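Local coordinates for uncharacterized hypothetical protein (Parabacteroides merdae, PDB 4EI0) that is of unknown function but belongs to the DUF4466 family and folds largely into antiparallel beta-sheets, at residues A15-C20 / A41-N46; V27-V32 / S149-A154; A61-T66 / Y113-E118; F68-Y73 / C87-T92; K192-Y197 / N230-I235. One frame throughout, in Å; residues are numbered along the deposited sequence.

Contact 1. Residues A15-C20 / A41-N46; sequences ALSNDC and AMAIPN
S17 and A43 face each other as a hydrogen-bonded antiparallel pair, with S17 N to A43 O at 2.7 Å and A43 N to S17 O at 3.0 Å. D19 and A41 repeat the exchange, their bonds measuring 2.9 Å from D19 N to A41 O and 2.8 Å from A41 N to D19 O. Between them lie N18 and M42, the non-hydrogen-bonded pair, whose CA atoms are 4.4 Å apart. The close packing is on the side of L16, N18, M42 and I44. There L16 holds CG anti to its backbone N (chi1 -175°), which brings CD1 to 4.0 Å from I44 CB; both side chains continue onto L51 and A133. M42, a selenomethionine, extends onto L51, A54 and V131. The two segments thus belong to a beta hairpin at the edge of one sheet of a beta-sandwich, whose second sheet receives these side chains. The N18 amide also turns that way, bonding through OD1 to Y40 OH and through ND2 to E140 O. The other face is sparse by comparison: it carries the small groups of S17, A41 and A43, with S17 OG 4.2 Å from A43 CB, and D19, which is exposed to solvent.

Contact 2. Residues V27-V32 / S149-A154; sequences VAPNIV and SKMDMA
N30 and S149 supply the direct polar link: S149 N donates to N30 O over 2.8 Å, nearly straight at the hydrogen (164°) and close to the line of the carbonyl bond. A second polar element lies within segment 149-154. S149 carries its OG anti to the backbone N (chi1 176°), where it accepts from M151 N at 2.9 Å and closes an ST turn; the same hydroxyl is also hydrogen-bonded to D256 OD1. The turn curls the chain so that the carbonyls of S149 and M151 converge on one water. That water accepts from V32 N at 2.9 Å and donates to S149 O at 2.6 Å and to M151 O at 2.7 Å, so a backbone N-H of one segment is coupled to two carbonyls of the other without touching either.

Apolar contact is centred on I31, which is buried. Its CD1 meets the methyl ends of two selenomethionines, M153 CE at 3.6 Å and M151 CE at 4.0 Å. The I31 and M153 chains cross at about a right angle, and both selenomethionines bend at chi3, in opposite senses. M151 CE also reaches P29 CB at 3.7 Å, so this single methyl touches both P29 and I31.

The contact lies near the centre of the chain, where strand 138-147 of the sandwich gives way to strand 152-159 of the next sheet; K308 of strand 302-311 touches I31, M151 and M153, while helices 243-246 and 256-261 pack against the selenomethionines.

Contact 3. Residues A61-T66 / Y113-E118; sequences AGATGT and YYIIPE
T66 and I115 meet where a type II beta turn, A63 to T66, docks on the end of strand 107-115. The threonine is turned so that OG1 lies anti to its own carbonyl carbon (chi1 -64°), and this hydroxyl works in both directions: it accepts from I115 N at 3.1 Å, almost straight at 170°, and donates to A63 O at 2.7 Å, in the carbonyl plane. A63 O also takes the turn's own bond from T66 N. Swapping T66 for a valine would probably leave I115 N without this acceptor and the turn held by one bond fewer. At the other side of the turn A63 N donates to I115 O at 2.8 Å, so both the backbone N-H and the carbonyl of I115 are engaged by the turn. The I115 side chain points at the turn and straddles it, CG1 lying 3.5 Å from G65 C and CG2 4.0 Å from A63 CB. Y114 starts off away from the turn, but its ring swings back obliquely to G62, with CE1 3.4 Å from G62 CA; G62, having no side chain, lets the ring and T66 OG1 come close. The ring's hydroxyl is hydrogen-bonded to I60 O. Last in line is the P117 ring, whose CG sits 3.3 Å from A61 O.

Contact 4. Residues F68-Y73 / C87-T92; sequences FDPNSY and CSDSQT
A serine hydroxyl and a water take the place of a strand pairing between F68 and S90. F68 N donates to S90 OG at 3.1 Å, a side-chain oxygen where a sheet would offer a carbonyl, while the water accepts from S90 N at 2.9 Å and donates to F68 O at 2.8 Å. S90 OG can face F68 because it sits between its own backbone N and carbonyl carbon (chi1 67°). Further along, the link runs from backbone to backbone: C87 N donates to P70 O at 3.2 Å, in the carbonyl plane though bent to 140° at the hydrogen. The P70 ring points at the facing segment, its CB 4.1 Å from C87 CB and 3.5 Å from C87 O. The bend that presents P70 is braced by an Asx turn, D69 OD1 accepting from N71 N; the same oxygen also takes a bond from N71 ND2, and the other, OD2, one from Y73 OH at 2.6 Å. Around these residues the two sheets of the sandwich come together: strand 67-75 lies between 107-115 and 81-85 in one sheet, strand 91-93 borders the other, and the side chains of F68 and C87 both touch L110 of strand 107-115 and I99 of strand 96-100.

Contact 5. Residues K192-Y197 / N230-I235; sequences KIDIMY and NNTKMI
N230 reaches across to D194, the first residue of a classic beta bulge in which D194 and I195 both face L166. Its ND2 donates to D194 OD1 at 2.9 Å, and the amide and carboxylate planes are only 16° apart, although the donor stands 34° out of the carboxylate plane. The backbone of N230 takes part too: its N donates to a water at 2.9 Å, and that water lies 2.7 Å from I193 O. An alanine in place of N230 would remove the amide and is likely to leave D194 OD1 without its direct donor from this segment.

Two residues on, T232 points its side chain at the bulge. OG1 lies anti to the carbonyl carbon (chi1 -58°), from where it donates to D194 O at 2.7 Å, approaching from well off the carbonyl axis; T211 OG1 is also hydrogen-bonded to that oxygen. A second water donates to T232 OG1 and to D194 OD1, each at 2.8 Å, tying the hydroxyl to the carboxylate, whose OD2 is bonded to F168 N. T232 CG2 faces I195 CG1, the two side chains crossing at about a right angle.

With M234, a selenomethionine, the segment has entered strand 233-238, outermost in its sheet, and the link to strand 195-199 of another sheet becomes apolar: F209 and V282 pack around I195, whose CD1 lies 4.2 Å from the selenium, M234 SE.

Contact 1 alone is regular strand pairing; the other four join loops or strand ends. Contacts 1, 3 and 4 all reach one sheet of the sandwich and each include solvent-exposed residues; 3 and 4 touch through T66 and T92 and through Y113 and D69. Contacts 2 and 5 reach the two outermost strands, 152-159 and 233-238, of one further sheet. Contact 2, near the middle of the chain, sets an apolar cluster beside a bridging water and packs on contact 3 where I116 meets N30, I31 and V32. Contact 5 lies on the opposite side of the chain's centre from contacts 1, 3 and 4; it is the most buried, yet leans on side-chain hydrogen bonds and waters.

Contact 1. Residues A15-C20 / A41-N46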
# COMPACT_ATOMS: atom_id res chain seq x y z
N ALA B 15 10.91 -12.74 10.17
CA ALA B 15 10.02 -12.88 11.32
C ALA B 15 9.25 -11.54 11.42
O ALA B 15 9.55 -10.58 10.71
CB ALA B 15 10.82 -13.12 12.61
N LEU B 16 8.27 -11.50 12.31
CA LEU B 16 7.57 -10.25 12.66
C LEU B 16 8.55 -9.19 13.03
O LEU B 16 9.45 -9.44 13.82
CB LEU B 16 6.66 -10.48 13.87
CG LEU B 16 5.78 -9.30 14.25
CD1 LEU B 16 5.03 -8.74 13.03
CD2 LEU B 16 4.81 -9.82 15.30
N SER B 17 8.43 -8.02 12.42
CA SER B 17 9.26 -6.90 12.77
C SER B 17 8.46 -5.59 12.85
O SER B 17 7.31 -5.51 12.40
CB SER B 17 10.36 -6.79 11.75
OG SER B 17 9.78 -6.32 10.56
N ASN B 18 9.07 -4.55 13.42
CA ASN B 18 8.37 -3.27 13.60
C ASN B 18 9.32 -2.08 13.57
O ASN B 18 10.51 -2.23 13.76
CB ASN B 18 7.45 -3.30 14.84
CG ASN B 18 8.18 -3.34 16.22
OD1 ASN B 18 7.52 -3.28 17.26
ND2 ASN B 18 9.48 -3.40 16.23
N ASP B 19 8.77 -0.91 13.32
CA ASP B 19 9.51 0.34 13.34
C ASP B 19 8.52 1.46 13.59
O ASP B 19 7.37 1.33 13.21
CB ASP B 19 10.18 0.58 12.00
CG ASP B 19 11.10 1.81 12.04
OD1 ASP B 19 12.01 1.85 12.87
OD2 ASP B 19 10.89 2.75 11.26
N CYS B 20 8.91 2.52 14.27
CA CYS B 20 7.97 3.58 14.58
C CYS B 20 8.65 4.92 14.43
O CYS B 20 9.78 5.07 14.86
CB CYS B 20 7.40 3.39 16.01
SG CYS B 20 5.89 4.37 16.26
N ALA B 41 4.89 1.07 11.99
CA ALA B 41 5.00 0.10 10.88
C ALA B 41 5.28 -1.28 11.41
O ALA B 41 6.17 -1.45 12.25
CB ALA B 41 6.11 0.52 9.93
N MSE B 42 4.58 -2.26 10.86
CA MSE B 42 4.73 -3.68 11.23
C MSE B 42 4.81 -4.53 9.98
O MSE B 42 4.22 -4.18 8.97
CB MSE B 42 3.51 -4.13 12.05
CG MSE B 42 3.24 -3.28 13.27
SE MSE B 42 1.39 -3.32 13.81
CE MSE B 42 0.90 -1.92 12.43
N ALA B 43 5.54 -5.63 10.02
CA ALA B 43 5.67 -6.51 8.82
C ALA B 43 6.07 -7.91 9.25
O ALA B 43 6.86 -8.07 10.17
CB ALA B 43 6.68 -5.97 7.79
N ILE B 44 5.47 -8.91 8.60
CA ILE B 44 5.76 -10.29 8.80
C ILE B 44 5.81 -10.90 7.42
O ILE B 44 5.03 -10.52 6.56
CB ILE B 44 4.71 -10.98 9.70
CG1 ILE B 44 5.16 -12.42 10.04
CG2 ILE B 44 3.33 -10.99 9.05
CD1 ILE B 44 4.29 -13.13 11.06
N PRO B 45 6.76 -11.80 7.16
CA PRO B 45 6.72 -12.45 5.86
C PRO B 45 5.37 -13.16 5.69
O PRO B 45 4.88 -13.84 6.59
CB PRO B 45 7.89 -13.44 5.92
CG PRO B 45 8.80 -12.87 6.97
CD PRO B 45 7.87 -12.29 7.99
N ASN B 46 4.74 -12.94 4.52
CA ASN B 46 3.36 -13.36 4.28
C ASN B 46 3.13 -14.85 4.43
O ASN B 46 2.08 -15.25 4.89
CB ASN B 46 2.91 -12.97 2.88
CG ASN B 46 1.39 -13.01 2.72
OD1 ASN B 46 0.65 -12.50 3.58
ND2 ASN B 46 0.93 -13.59 1.64

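Contact 2. Residues V27-V32 / S149-A154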
# COMPACT_ATOMS: atom_id res chain seq x y z
N VAL B 27 11.02 20.27 16.28
CA VAL B 27 11.05 21.67 16.71
C VAL B 27 9.70 22.11 17.28
O VAL B 27 9.64 23.14 17.92
CB VAL B 27 11.47 22.59 15.56
CG1 VAL B 27 12.90 22.32 15.16
CG2 VAL B 27 10.55 22.38 14.38
N ALA B 28 8.62 21.36 17.05
CA ALA B 28 7.29 21.84 17.42
C ALA B 28 7.05 21.50 18.90
O ALA B 28 7.10 20.34 19.27
CB ALA B 28 6.19 21.28 16.51
N PRO B 29 6.81 22.51 19.75
CA PRO B 29 6.60 22.13 21.13
C PRO B 29 5.32 21.30 21.32
O PRO B 29 4.32 21.51 20.62
CB PRO B 29 6.48 23.46 21.87
CG PRO B 29 6.96 24.49 20.93
CD PRO B 29 6.70 23.96 19.56
N ASN B 30 5.37 20.41 22.31
CA ASN B 30 4.30 19.50 22.65
C ASN B 30 3.48 20.18 23.78
O ASN B 30 3.94 20.24 24.93
CB ASN B 30 4.91 18.19 23.15
CG ASN B 30 5.71 17.46 22.10
OD1 ASN B 30 5.23 17.27 20.98
ND2 ASN B 30 6.90 17.00 22.46
N ILE B 31 2.32 20.73 23.41
CA ILE B 31 1.45 21.52 24.26
C ILE B 31 0.22 20.69 24.70
O ILE B 31 -0.43 20.01 23.89
CB ILE B 31 1.00 22.81 23.51
CG1 ILE B 31 2.23 23.67 23.18
CG2 ILE B 31 0.06 23.67 24.40
CD1 ILE B 31 1.94 24.74 22.14
N VAL B 32 -0.11 20.78 25.97
CA VAL B 32 -1.32 20.19 26.54
C VAL B 32 -2.55 20.42 25.68
O VAL B 32 -2.72 21.51 25.12
CB VAL B 32 -1.56 20.65 28.01
CG1 VAL B 32 -2.90 20.14 28.52
CG2 VAL B 32 -0.42 20.13 28.91
N SER B 149 5.63 20.83 27.03
CA SER B 149 5.77 22.22 27.34
C SER B 149 4.95 22.55 28.61
O SER B 149 3.99 21.88 28.91
CB SER B 149 5.21 23.00 26.18
OG SER B 149 5.21 24.38 26.45
N LYS B 150 5.32 23.64 29.28
CA LYS B 150 4.49 24.28 30.32
C LYS B 150 3.44 25.22 29.76
O LYS B 150 2.55 25.71 30.49
CB LYS B 150 5.36 25.07 31.29
CG LYS B 150 6.24 24.20 32.18
CD LYS B 150 7.09 25.00 33.18
CE LYS B 150 6.42 26.29 33.66
NZ LYS B 150 7.10 26.86 34.87
N MSE B 151 3.51 25.48 28.47
CA MSE B 151 2.69 26.54 27.89
C MSE B 151 1.22 26.14 27.79
O MSE B 151 0.88 24.96 27.72
CB MSE B 151 3.18 26.92 26.50
CG MSE B 151 4.49 27.64 26.48
SE MSE B 151 5.06 28.15 24.66
CE MSE B 151 5.14 26.30 23.91
N ASP B 152 0.38 27.16 27.82
CA ASP B 152 -1.01 27.09 27.39
C ASP B 152 -1.13 27.82 26.08
O ASP B 152 -0.38 28.76 25.81
CB ASP B 152 -1.92 27.77 28.39
CG ASP B 152 -2.23 26.90 29.60
OD1 ASP B 152 -2.80 25.81 29.42
OD2 ASP B 152 -1.91 27.31 30.75
N MSE B 153 -2.09 27.40 25.26
CA MSE B 153 -2.36 28.05 24.01
C MSE B 153 -3.86 28.15 23.70
O MSE B 153 -4.60 27.18 23.89
CB MSE B 153 -1.63 27.27 22.90
CG MSE B 153 -2.04 27.74 21.58
SE MSE B 153 -0.86 27.02 20.17
CE MSE B 153 -1.18 25.06 20.34
N ALA B 154 -4.31 29.30 23.22
CA ALA B 154 -5.74 29.52 22.85
C ALA B 154 -5.71 30.17 21.48
O ALA B 154 -4.99 31.17 21.28
CB ALA B 154 -6.39 30.43 23.88
O HOH W 1 1.80 22.39 27.52

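Contact 3. Residues A61-T66 / Y113-E118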
# COMPACT_ATOMS: atom_id res chain seq x y z
N ALA B 61 -0.94 8.51 31.10
CA ALA B 61 -2.13 8.18 30.35
C ALA B 61 -2.59 9.34 29.50
O ALA B 61 -2.69 10.45 29.99
CB ALA B 61 -3.24 7.78 31.32
N GLY B 62 -2.93 9.08 28.25
CA GLY B 62 -3.34 10.16 27.37
C GLY B 62 -4.72 10.70 27.71
O GLY B 62 -5.48 10.00 28.33
N ALA B 63 -5.05 11.93 27.29
CA ALA B 63 -6.41 12.45 27.46
C ALA B 63 -7.37 11.67 26.56
O ALA B 63 -6.95 11.01 25.59
CB ALA B 63 -6.50 13.95 27.12
N THR B 64 -8.66 11.84 26.81
CA THR B 64 -9.69 11.28 25.94
C THR B 64 -9.49 11.70 24.50
O THR B 64 -9.20 12.84 24.23
CB THR B 64 -11.10 11.67 26.36
OG1 THR B 64 -11.28 11.23 27.70
CG2 THR B 64 -12.12 10.95 25.47
N GLY B 65 -9.60 10.74 23.58
CA GLY B 65 -9.28 10.99 22.18
C GLY B 65 -7.97 10.37 21.76
O GLY B 65 -7.65 10.38 20.59
N THR B 66 -7.19 9.86 22.70
CA THR B 66 -5.98 9.08 22.38
C THR B 66 -6.43 7.75 21.68
O THR B 66 -7.31 7.05 22.17
CB THR B 66 -5.23 8.75 23.65
OG1 THR B 66 -4.79 9.99 24.23
CG2 THR B 66 -4.04 7.84 23.42
N TYR B 113 -2.33 8.53 17.86
CA TYR B 113 -2.51 9.90 18.30
C TYR B 113 -2.61 9.92 19.82
O TYR B 113 -3.53 9.35 20.39
CB TYR B 113 -3.77 10.47 17.67
CG TYR B 113 -3.68 10.56 16.17
CD1 TYR B 113 -3.16 11.68 15.55
CD2 TYR B 113 -4.11 9.52 15.37
CE1 TYR B 113 -3.08 11.78 14.18
CE2 TYR B 113 -4.04 9.59 14.00
CZ TYR B 113 -3.53 10.71 13.42
OH TYR B 113 -3.43 10.73 12.09
N TYR B 114 -1.61 10.51 20.47
CA TYR B 114 -1.61 10.69 21.90
C TYR B 114 -2.09 12.11 22.15
O TYR B 114 -1.45 13.05 21.68
CB TYR B 114 -0.22 10.53 22.44
CG TYR B 114 -0.04 10.80 23.90
CD1 TYR B 114 -0.38 9.84 24.83
CD2 TYR B 114 0.54 11.97 24.37
CE1 TYR B 114 -0.17 10.04 26.20
CE2 TYR B 114 0.77 12.18 25.74
CZ TYR B 114 0.39 11.23 26.64
OH TYR B 114 0.59 11.40 27.97
N ILE B 115 -3.19 12.27 22.90
CA ILE B 115 -3.67 13.63 23.24
C ILE B 115 -3.03 13.96 24.60
O ILE B 115 -3.22 13.24 25.55
CB ILE B 115 -5.20 13.73 23.29
CG1 ILE B 115 -5.86 13.21 22.01
CG2 ILE B 115 -5.63 15.19 23.46
CD1 ILE B 115 -5.45 13.94 20.74
N ILE B 116 -2.21 15.02 24.63
CA ILE B 116 -1.39 15.40 25.78
C ILE B 116 -2.29 15.82 26.91
O ILE B 116 -3.11 16.71 26.72
CB ILE B 116 -0.34 16.52 25.38
CG1 ILE B 116 0.56 16.05 24.24
CG2 ILE B 116 0.51 16.95 26.53
CD1 ILE B 116 1.32 17.13 23.51
N PRO B 117 -2.19 15.15 28.09
CA PRO B 117 -3.15 15.42 29.18
C PRO B 117 -2.56 16.50 30.09
O PRO B 117 -1.34 16.67 30.10
CB PRO B 117 -3.20 14.11 29.92
CG PRO B 117 -1.75 13.63 29.84
CD PRO B 117 -1.33 13.99 28.44
N GLU B 118 -3.42 17.19 30.83
CA GLU B 118 -2.98 18.19 31.83
C GLU B 118 -1.90 17.65 32.75
O GLU B 118 -0.96 18.35 33.08
CB GLU B 118 -4.19 18.67 32.65
CG GLU B 118 -3.85 19.66 33.79
CD GLU B 118 -3.16 20.92 33.26
OE1 GLU B 118 -3.46 21.37 32.15
OE2 GLU B 118 -2.27 21.43 33.92

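Contact 4. Residues F68-Y73 / C87-T92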
# COMPACT_ATOMS: atom_id res chain seq x y z
N PHE B 68 -5.60 4.72 18.10
CA PHE B 68 -5.03 4.29 16.82
C PHE B 68 -6.12 4.48 15.80
O PHE B 68 -7.21 4.00 15.96
CB PHE B 68 -4.74 2.80 16.85
CG PHE B 68 -3.36 2.43 17.26
CD1 PHE B 68 -2.26 2.73 16.46
CD2 PHE B 68 -3.16 1.63 18.37
CE1 PHE B 68 -0.98 2.31 16.80
CE2 PHE B 68 -1.89 1.23 18.71
CZ PHE B 68 -0.81 1.56 17.92
N ASP B 69 -5.81 5.15 14.70
CA ASP B 69 -6.72 5.21 13.58
C ASP B 69 -6.71 3.76 13.02
O ASP B 69 -5.67 3.12 12.99
CB ASP B 69 -6.17 6.32 12.64
CG ASP B 69 -6.75 6.36 11.24
OD1 ASP B 69 -7.27 5.39 10.71
OD2 ASP B 69 -6.54 7.40 10.59
N PRO B 70 -7.89 3.24 12.66
CA PRO B 70 -7.98 1.84 12.27
C PRO B 70 -7.53 1.58 10.83
O PRO B 70 -7.64 0.42 10.36
CB PRO B 70 -9.49 1.53 12.46
CG PRO B 70 -10.17 2.85 12.20
CD PRO B 70 -9.22 3.91 12.67
N ASN B 71 -7.11 2.61 10.07
CA ASN B 71 -6.68 2.40 8.70
C ASN B 71 -5.20 2.20 8.62
O ASN B 71 -4.47 2.90 9.27
CB ASN B 71 -7.05 3.55 7.80
CG ASN B 71 -8.53 3.74 7.71
OD1 ASN B 71 -9.22 3.07 6.96
ND2 ASN B 71 -9.02 4.69 8.45
N SER B 72 -4.75 1.24 7.83
CA SER B 72 -3.36 1.19 7.49
C SER B 72 -3.18 2.10 6.30
O SER B 72 -3.99 2.11 5.41
CB SER B 72 -2.88 -0.22 7.16
OG SER B 72 -1.60 -0.18 6.57
N TYR B 73 -2.11 2.89 6.34
CA TYR B 73 -1.77 3.85 5.29
C TYR B 73 -0.68 3.24 4.45
O TYR B 73 0.44 3.21 4.88
CB TYR B 73 -1.32 5.18 5.95
CG TYR B 73 -2.55 5.89 6.53
CD1 TYR B 73 -3.34 6.71 5.73
CD2 TYR B 73 -2.96 5.64 7.82
CE1 TYR B 73 -4.50 7.28 6.23
CE2 TYR B 73 -4.11 6.20 8.32
CZ TYR B 73 -4.88 7.03 7.51
OH TYR B 73 -6.06 7.54 7.99
N CYS B 87 -8.45 -2.66 10.65
CA CYS B 87 -8.66 -2.90 12.08
C CYS B 87 -10.03 -2.53 12.54
O CYS B 87 -10.74 -1.71 11.91
CB CYS B 87 -7.69 -2.07 12.92
SG CYS B 87 -5.94 -2.41 12.74
N SER B 88 -10.42 -3.10 13.67
CA SER B 88 -11.61 -2.61 14.37
C SER B 88 -11.18 -1.39 15.20
O SER B 88 -10.01 -1.07 15.25
CB SER B 88 -12.20 -3.71 15.23
OG SER B 88 -11.16 -4.37 15.93
N ASP B 89 -12.12 -0.70 15.84
CA ASP B 89 -11.75 0.51 16.58
C ASP B 89 -10.79 0.20 17.72
O ASP B 89 -10.87 -0.85 18.34
CB ASP B 89 -12.97 1.25 17.13
CG ASP B 89 -13.93 1.75 16.02
OD1 ASP B 89 -13.44 2.10 14.94
OD2 ASP B 89 -15.16 1.81 16.24
N SER B 90 -9.89 1.14 18.00
CA SER B 90 -9.01 0.99 19.15
C SER B 90 -9.75 1.18 20.45
O SER B 90 -10.84 1.78 20.51
CB SER B 90 -7.80 1.94 19.07
OG SER B 90 -8.13 3.27 19.19
N GLN B 91 -9.16 0.63 21.49
CA GLN B 91 -9.65 0.78 22.83
C GLN B 91 -8.52 1.26 23.69
O GLN B 91 -7.45 0.66 23.68
CB GLN B 91 -10.10 -0.55 23.40
CG GLN B 91 -11.21 -1.21 22.61
CD GLN B 91 -11.48 -2.62 23.13
OE1 GLN B 91 -11.29 -3.61 22.43
NE2 GLN B 91 -11.86 -2.72 24.41
N THR B 92 -8.76 2.28 24.49
CA THR B 92 -7.71 2.79 25.41
C THR B 92 -8.20 2.67 26.84
O THR B 92 -9.34 3.03 27.16
CB THR B 92 -7.37 4.26 25.08
OG1 THR B 92 -6.87 4.34 23.74
CG2 THR B 92 -6.32 4.84 26.04
O HOH W 2 -9.90 3.54 16.42

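Contact 5. Residues K192-Y197 / N230-I235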
# COMPACT_ATOMS: atom_id res chain seq x y z
N LYS B 192 -9.43 40.90 37.24
CA LYS B 192 -8.72 39.88 36.43
C LYS B 192 -8.24 40.41 35.06
O LYS B 192 -7.58 39.69 34.34
CB LYS B 192 -9.67 38.69 36.12
CG LYS B 192 -9.66 37.60 37.15
CD LYS B 192 -10.96 36.81 37.19
CE LYS B 192 -11.15 36.01 35.94
NZ LYS B 192 -11.71 34.66 36.20
N ILE B 193 -8.63 41.64 34.70
CA ILE B 193 -8.37 42.15 33.37
C ILE B 193 -6.97 42.72 33.31
O ILE B 193 -6.60 43.58 34.13
CB ILE B 193 -9.36 43.24 32.92
CG1 ILE B 193 -10.81 42.75 33.08
CG2 ILE B 193 -9.07 43.61 31.44
CD1 ILE B 193 -11.09 41.38 32.54
N ASP B 194 -6.23 42.26 32.30
CA ASP B 194 -4.87 42.67 32.04
C ASP B 194 -4.76 43.70 30.92
O ASP B 194 -3.93 44.62 31.00
CB ASP B 194 -4.02 41.39 31.80
CG ASP B 194 -4.02 40.51 33.04
OD1 ASP B 194 -3.71 41.08 34.11
OD2 ASP B 194 -4.41 39.31 32.98
N ILE B 195 -5.60 43.58 29.92
CA ILE B 195 -5.53 44.46 28.75
C ILE B 195 -6.95 44.78 28.31
O ILE B 195 -7.82 43.90 28.29
CB ILE B 195 -4.77 43.77 27.56
CG1 ILE B 195 -3.26 43.67 27.87
CG2 ILE B 195 -4.93 44.58 26.29
CD1 ILE B 195 -2.44 42.88 26.87
N MSE B 196 -7.18 46.04 27.97
CA MSE B 196 -8.41 46.46 27.32
C MSE B 196 -8.10 46.79 25.88
O MSE B 196 -7.25 47.64 25.59
CB MSE B 196 -9.03 47.67 27.99
CG MSE B 196 -10.31 48.15 27.28
SE MSE B 196 -11.10 49.64 28.18
CE MSE B 196 -12.82 49.82 27.20
N TYR B 197 -8.79 46.10 24.98
CA TYR B 197 -8.76 46.43 23.56
C TYR B 197 -9.76 47.52 23.27
O TYR B 197 -10.84 47.55 23.84
CB TYR B 197 -9.12 45.21 22.76
CG TYR B 197 -9.50 45.53 21.37
CD1 TYR B 197 -8.51 45.69 20.40
CD2 TYR B 197 -10.82 45.67 21.00
CE1 TYR B 197 -8.83 45.99 19.09
CE2 TYR B 197 -11.16 45.99 19.68
CZ TYR B 197 -10.16 46.15 18.73
OH TYR B 197 -10.45 46.41 17.42
N ASN B 230 -4.67 46.23 37.11
CA ASN B 230 -3.43 45.59 36.65
C ASN B 230 -2.65 46.42 35.63
O ASN B 230 -3.18 46.85 34.61
CB ASN B 230 -3.73 44.21 36.05
CG ASN B 230 -4.26 43.25 37.05
OD1 ASN B 230 -4.19 43.52 38.24
ND2 ASN B 230 -4.80 42.13 36.59
N ASN B 231 -1.38 46.68 35.93
CA ASN B 231 -0.49 47.41 35.01
C ASN B 231 0.39 46.43 34.20
O ASN B 231 1.47 46.04 34.62
CB ASN B 231 0.36 48.41 35.79
CG ASN B 231 1.01 49.42 34.87
OD1 ASN B 231 0.70 49.52 33.68
ND2 ASN B 231 1.97 50.13 35.42
N THR B 232 -0.13 45.99 33.08
CA THR B 232 0.51 44.98 32.26
C THR B 232 1.68 45.56 31.47
O THR B 232 1.58 46.67 30.97
CB THR B 232 -0.56 44.39 31.31
OG1 THR B 232 -1.63 43.86 32.09
CG2 THR B 232 0.02 43.27 30.45
N LYS B 233 2.78 44.83 31.39
CA LYS B 233 3.92 45.23 30.56
C LYS B 233 3.78 44.64 29.17
O LYS B 233 3.47 43.46 29.03
CB LYS B 233 5.22 44.66 31.15
CG LYS B 233 5.62 45.24 32.50
CD LYS B 233 6.91 44.57 32.97
CE LYS B 233 7.53 45.30 34.16
NZ LYS B 233 6.48 45.48 35.21
N MSE B 234 4.06 45.44 28.15
CA MSE B 234 3.84 45.05 26.75
C MSE B 234 4.97 45.52 25.83
O MSE B 234 5.49 46.62 26.04
CB MSE B 234 2.55 45.72 26.25
CG MSE B 234 1.27 45.22 26.83
SE MSE B 234 -0.17 46.30 26.14
CE MSE B 234 -0.24 47.73 27.47
N ILE B 235 5.31 44.71 24.82
CA ILE B 235 6.32 45.03 23.75
C ILE B 235 5.69 44.69 22.41
O ILE B 235 5.27 43.54 22.18
CB ILE B 235 7.62 44.22 23.95
CG1 ILE B 235 8.28 44.62 25.29
CG2 ILE B 235 8.60 44.33 22.76
CD1 ILE B 235 9.50 43.77 25.65
O HOH W 3 -7.04 44.65 36.58
O HOH W 4 -1.26 42.43 34.45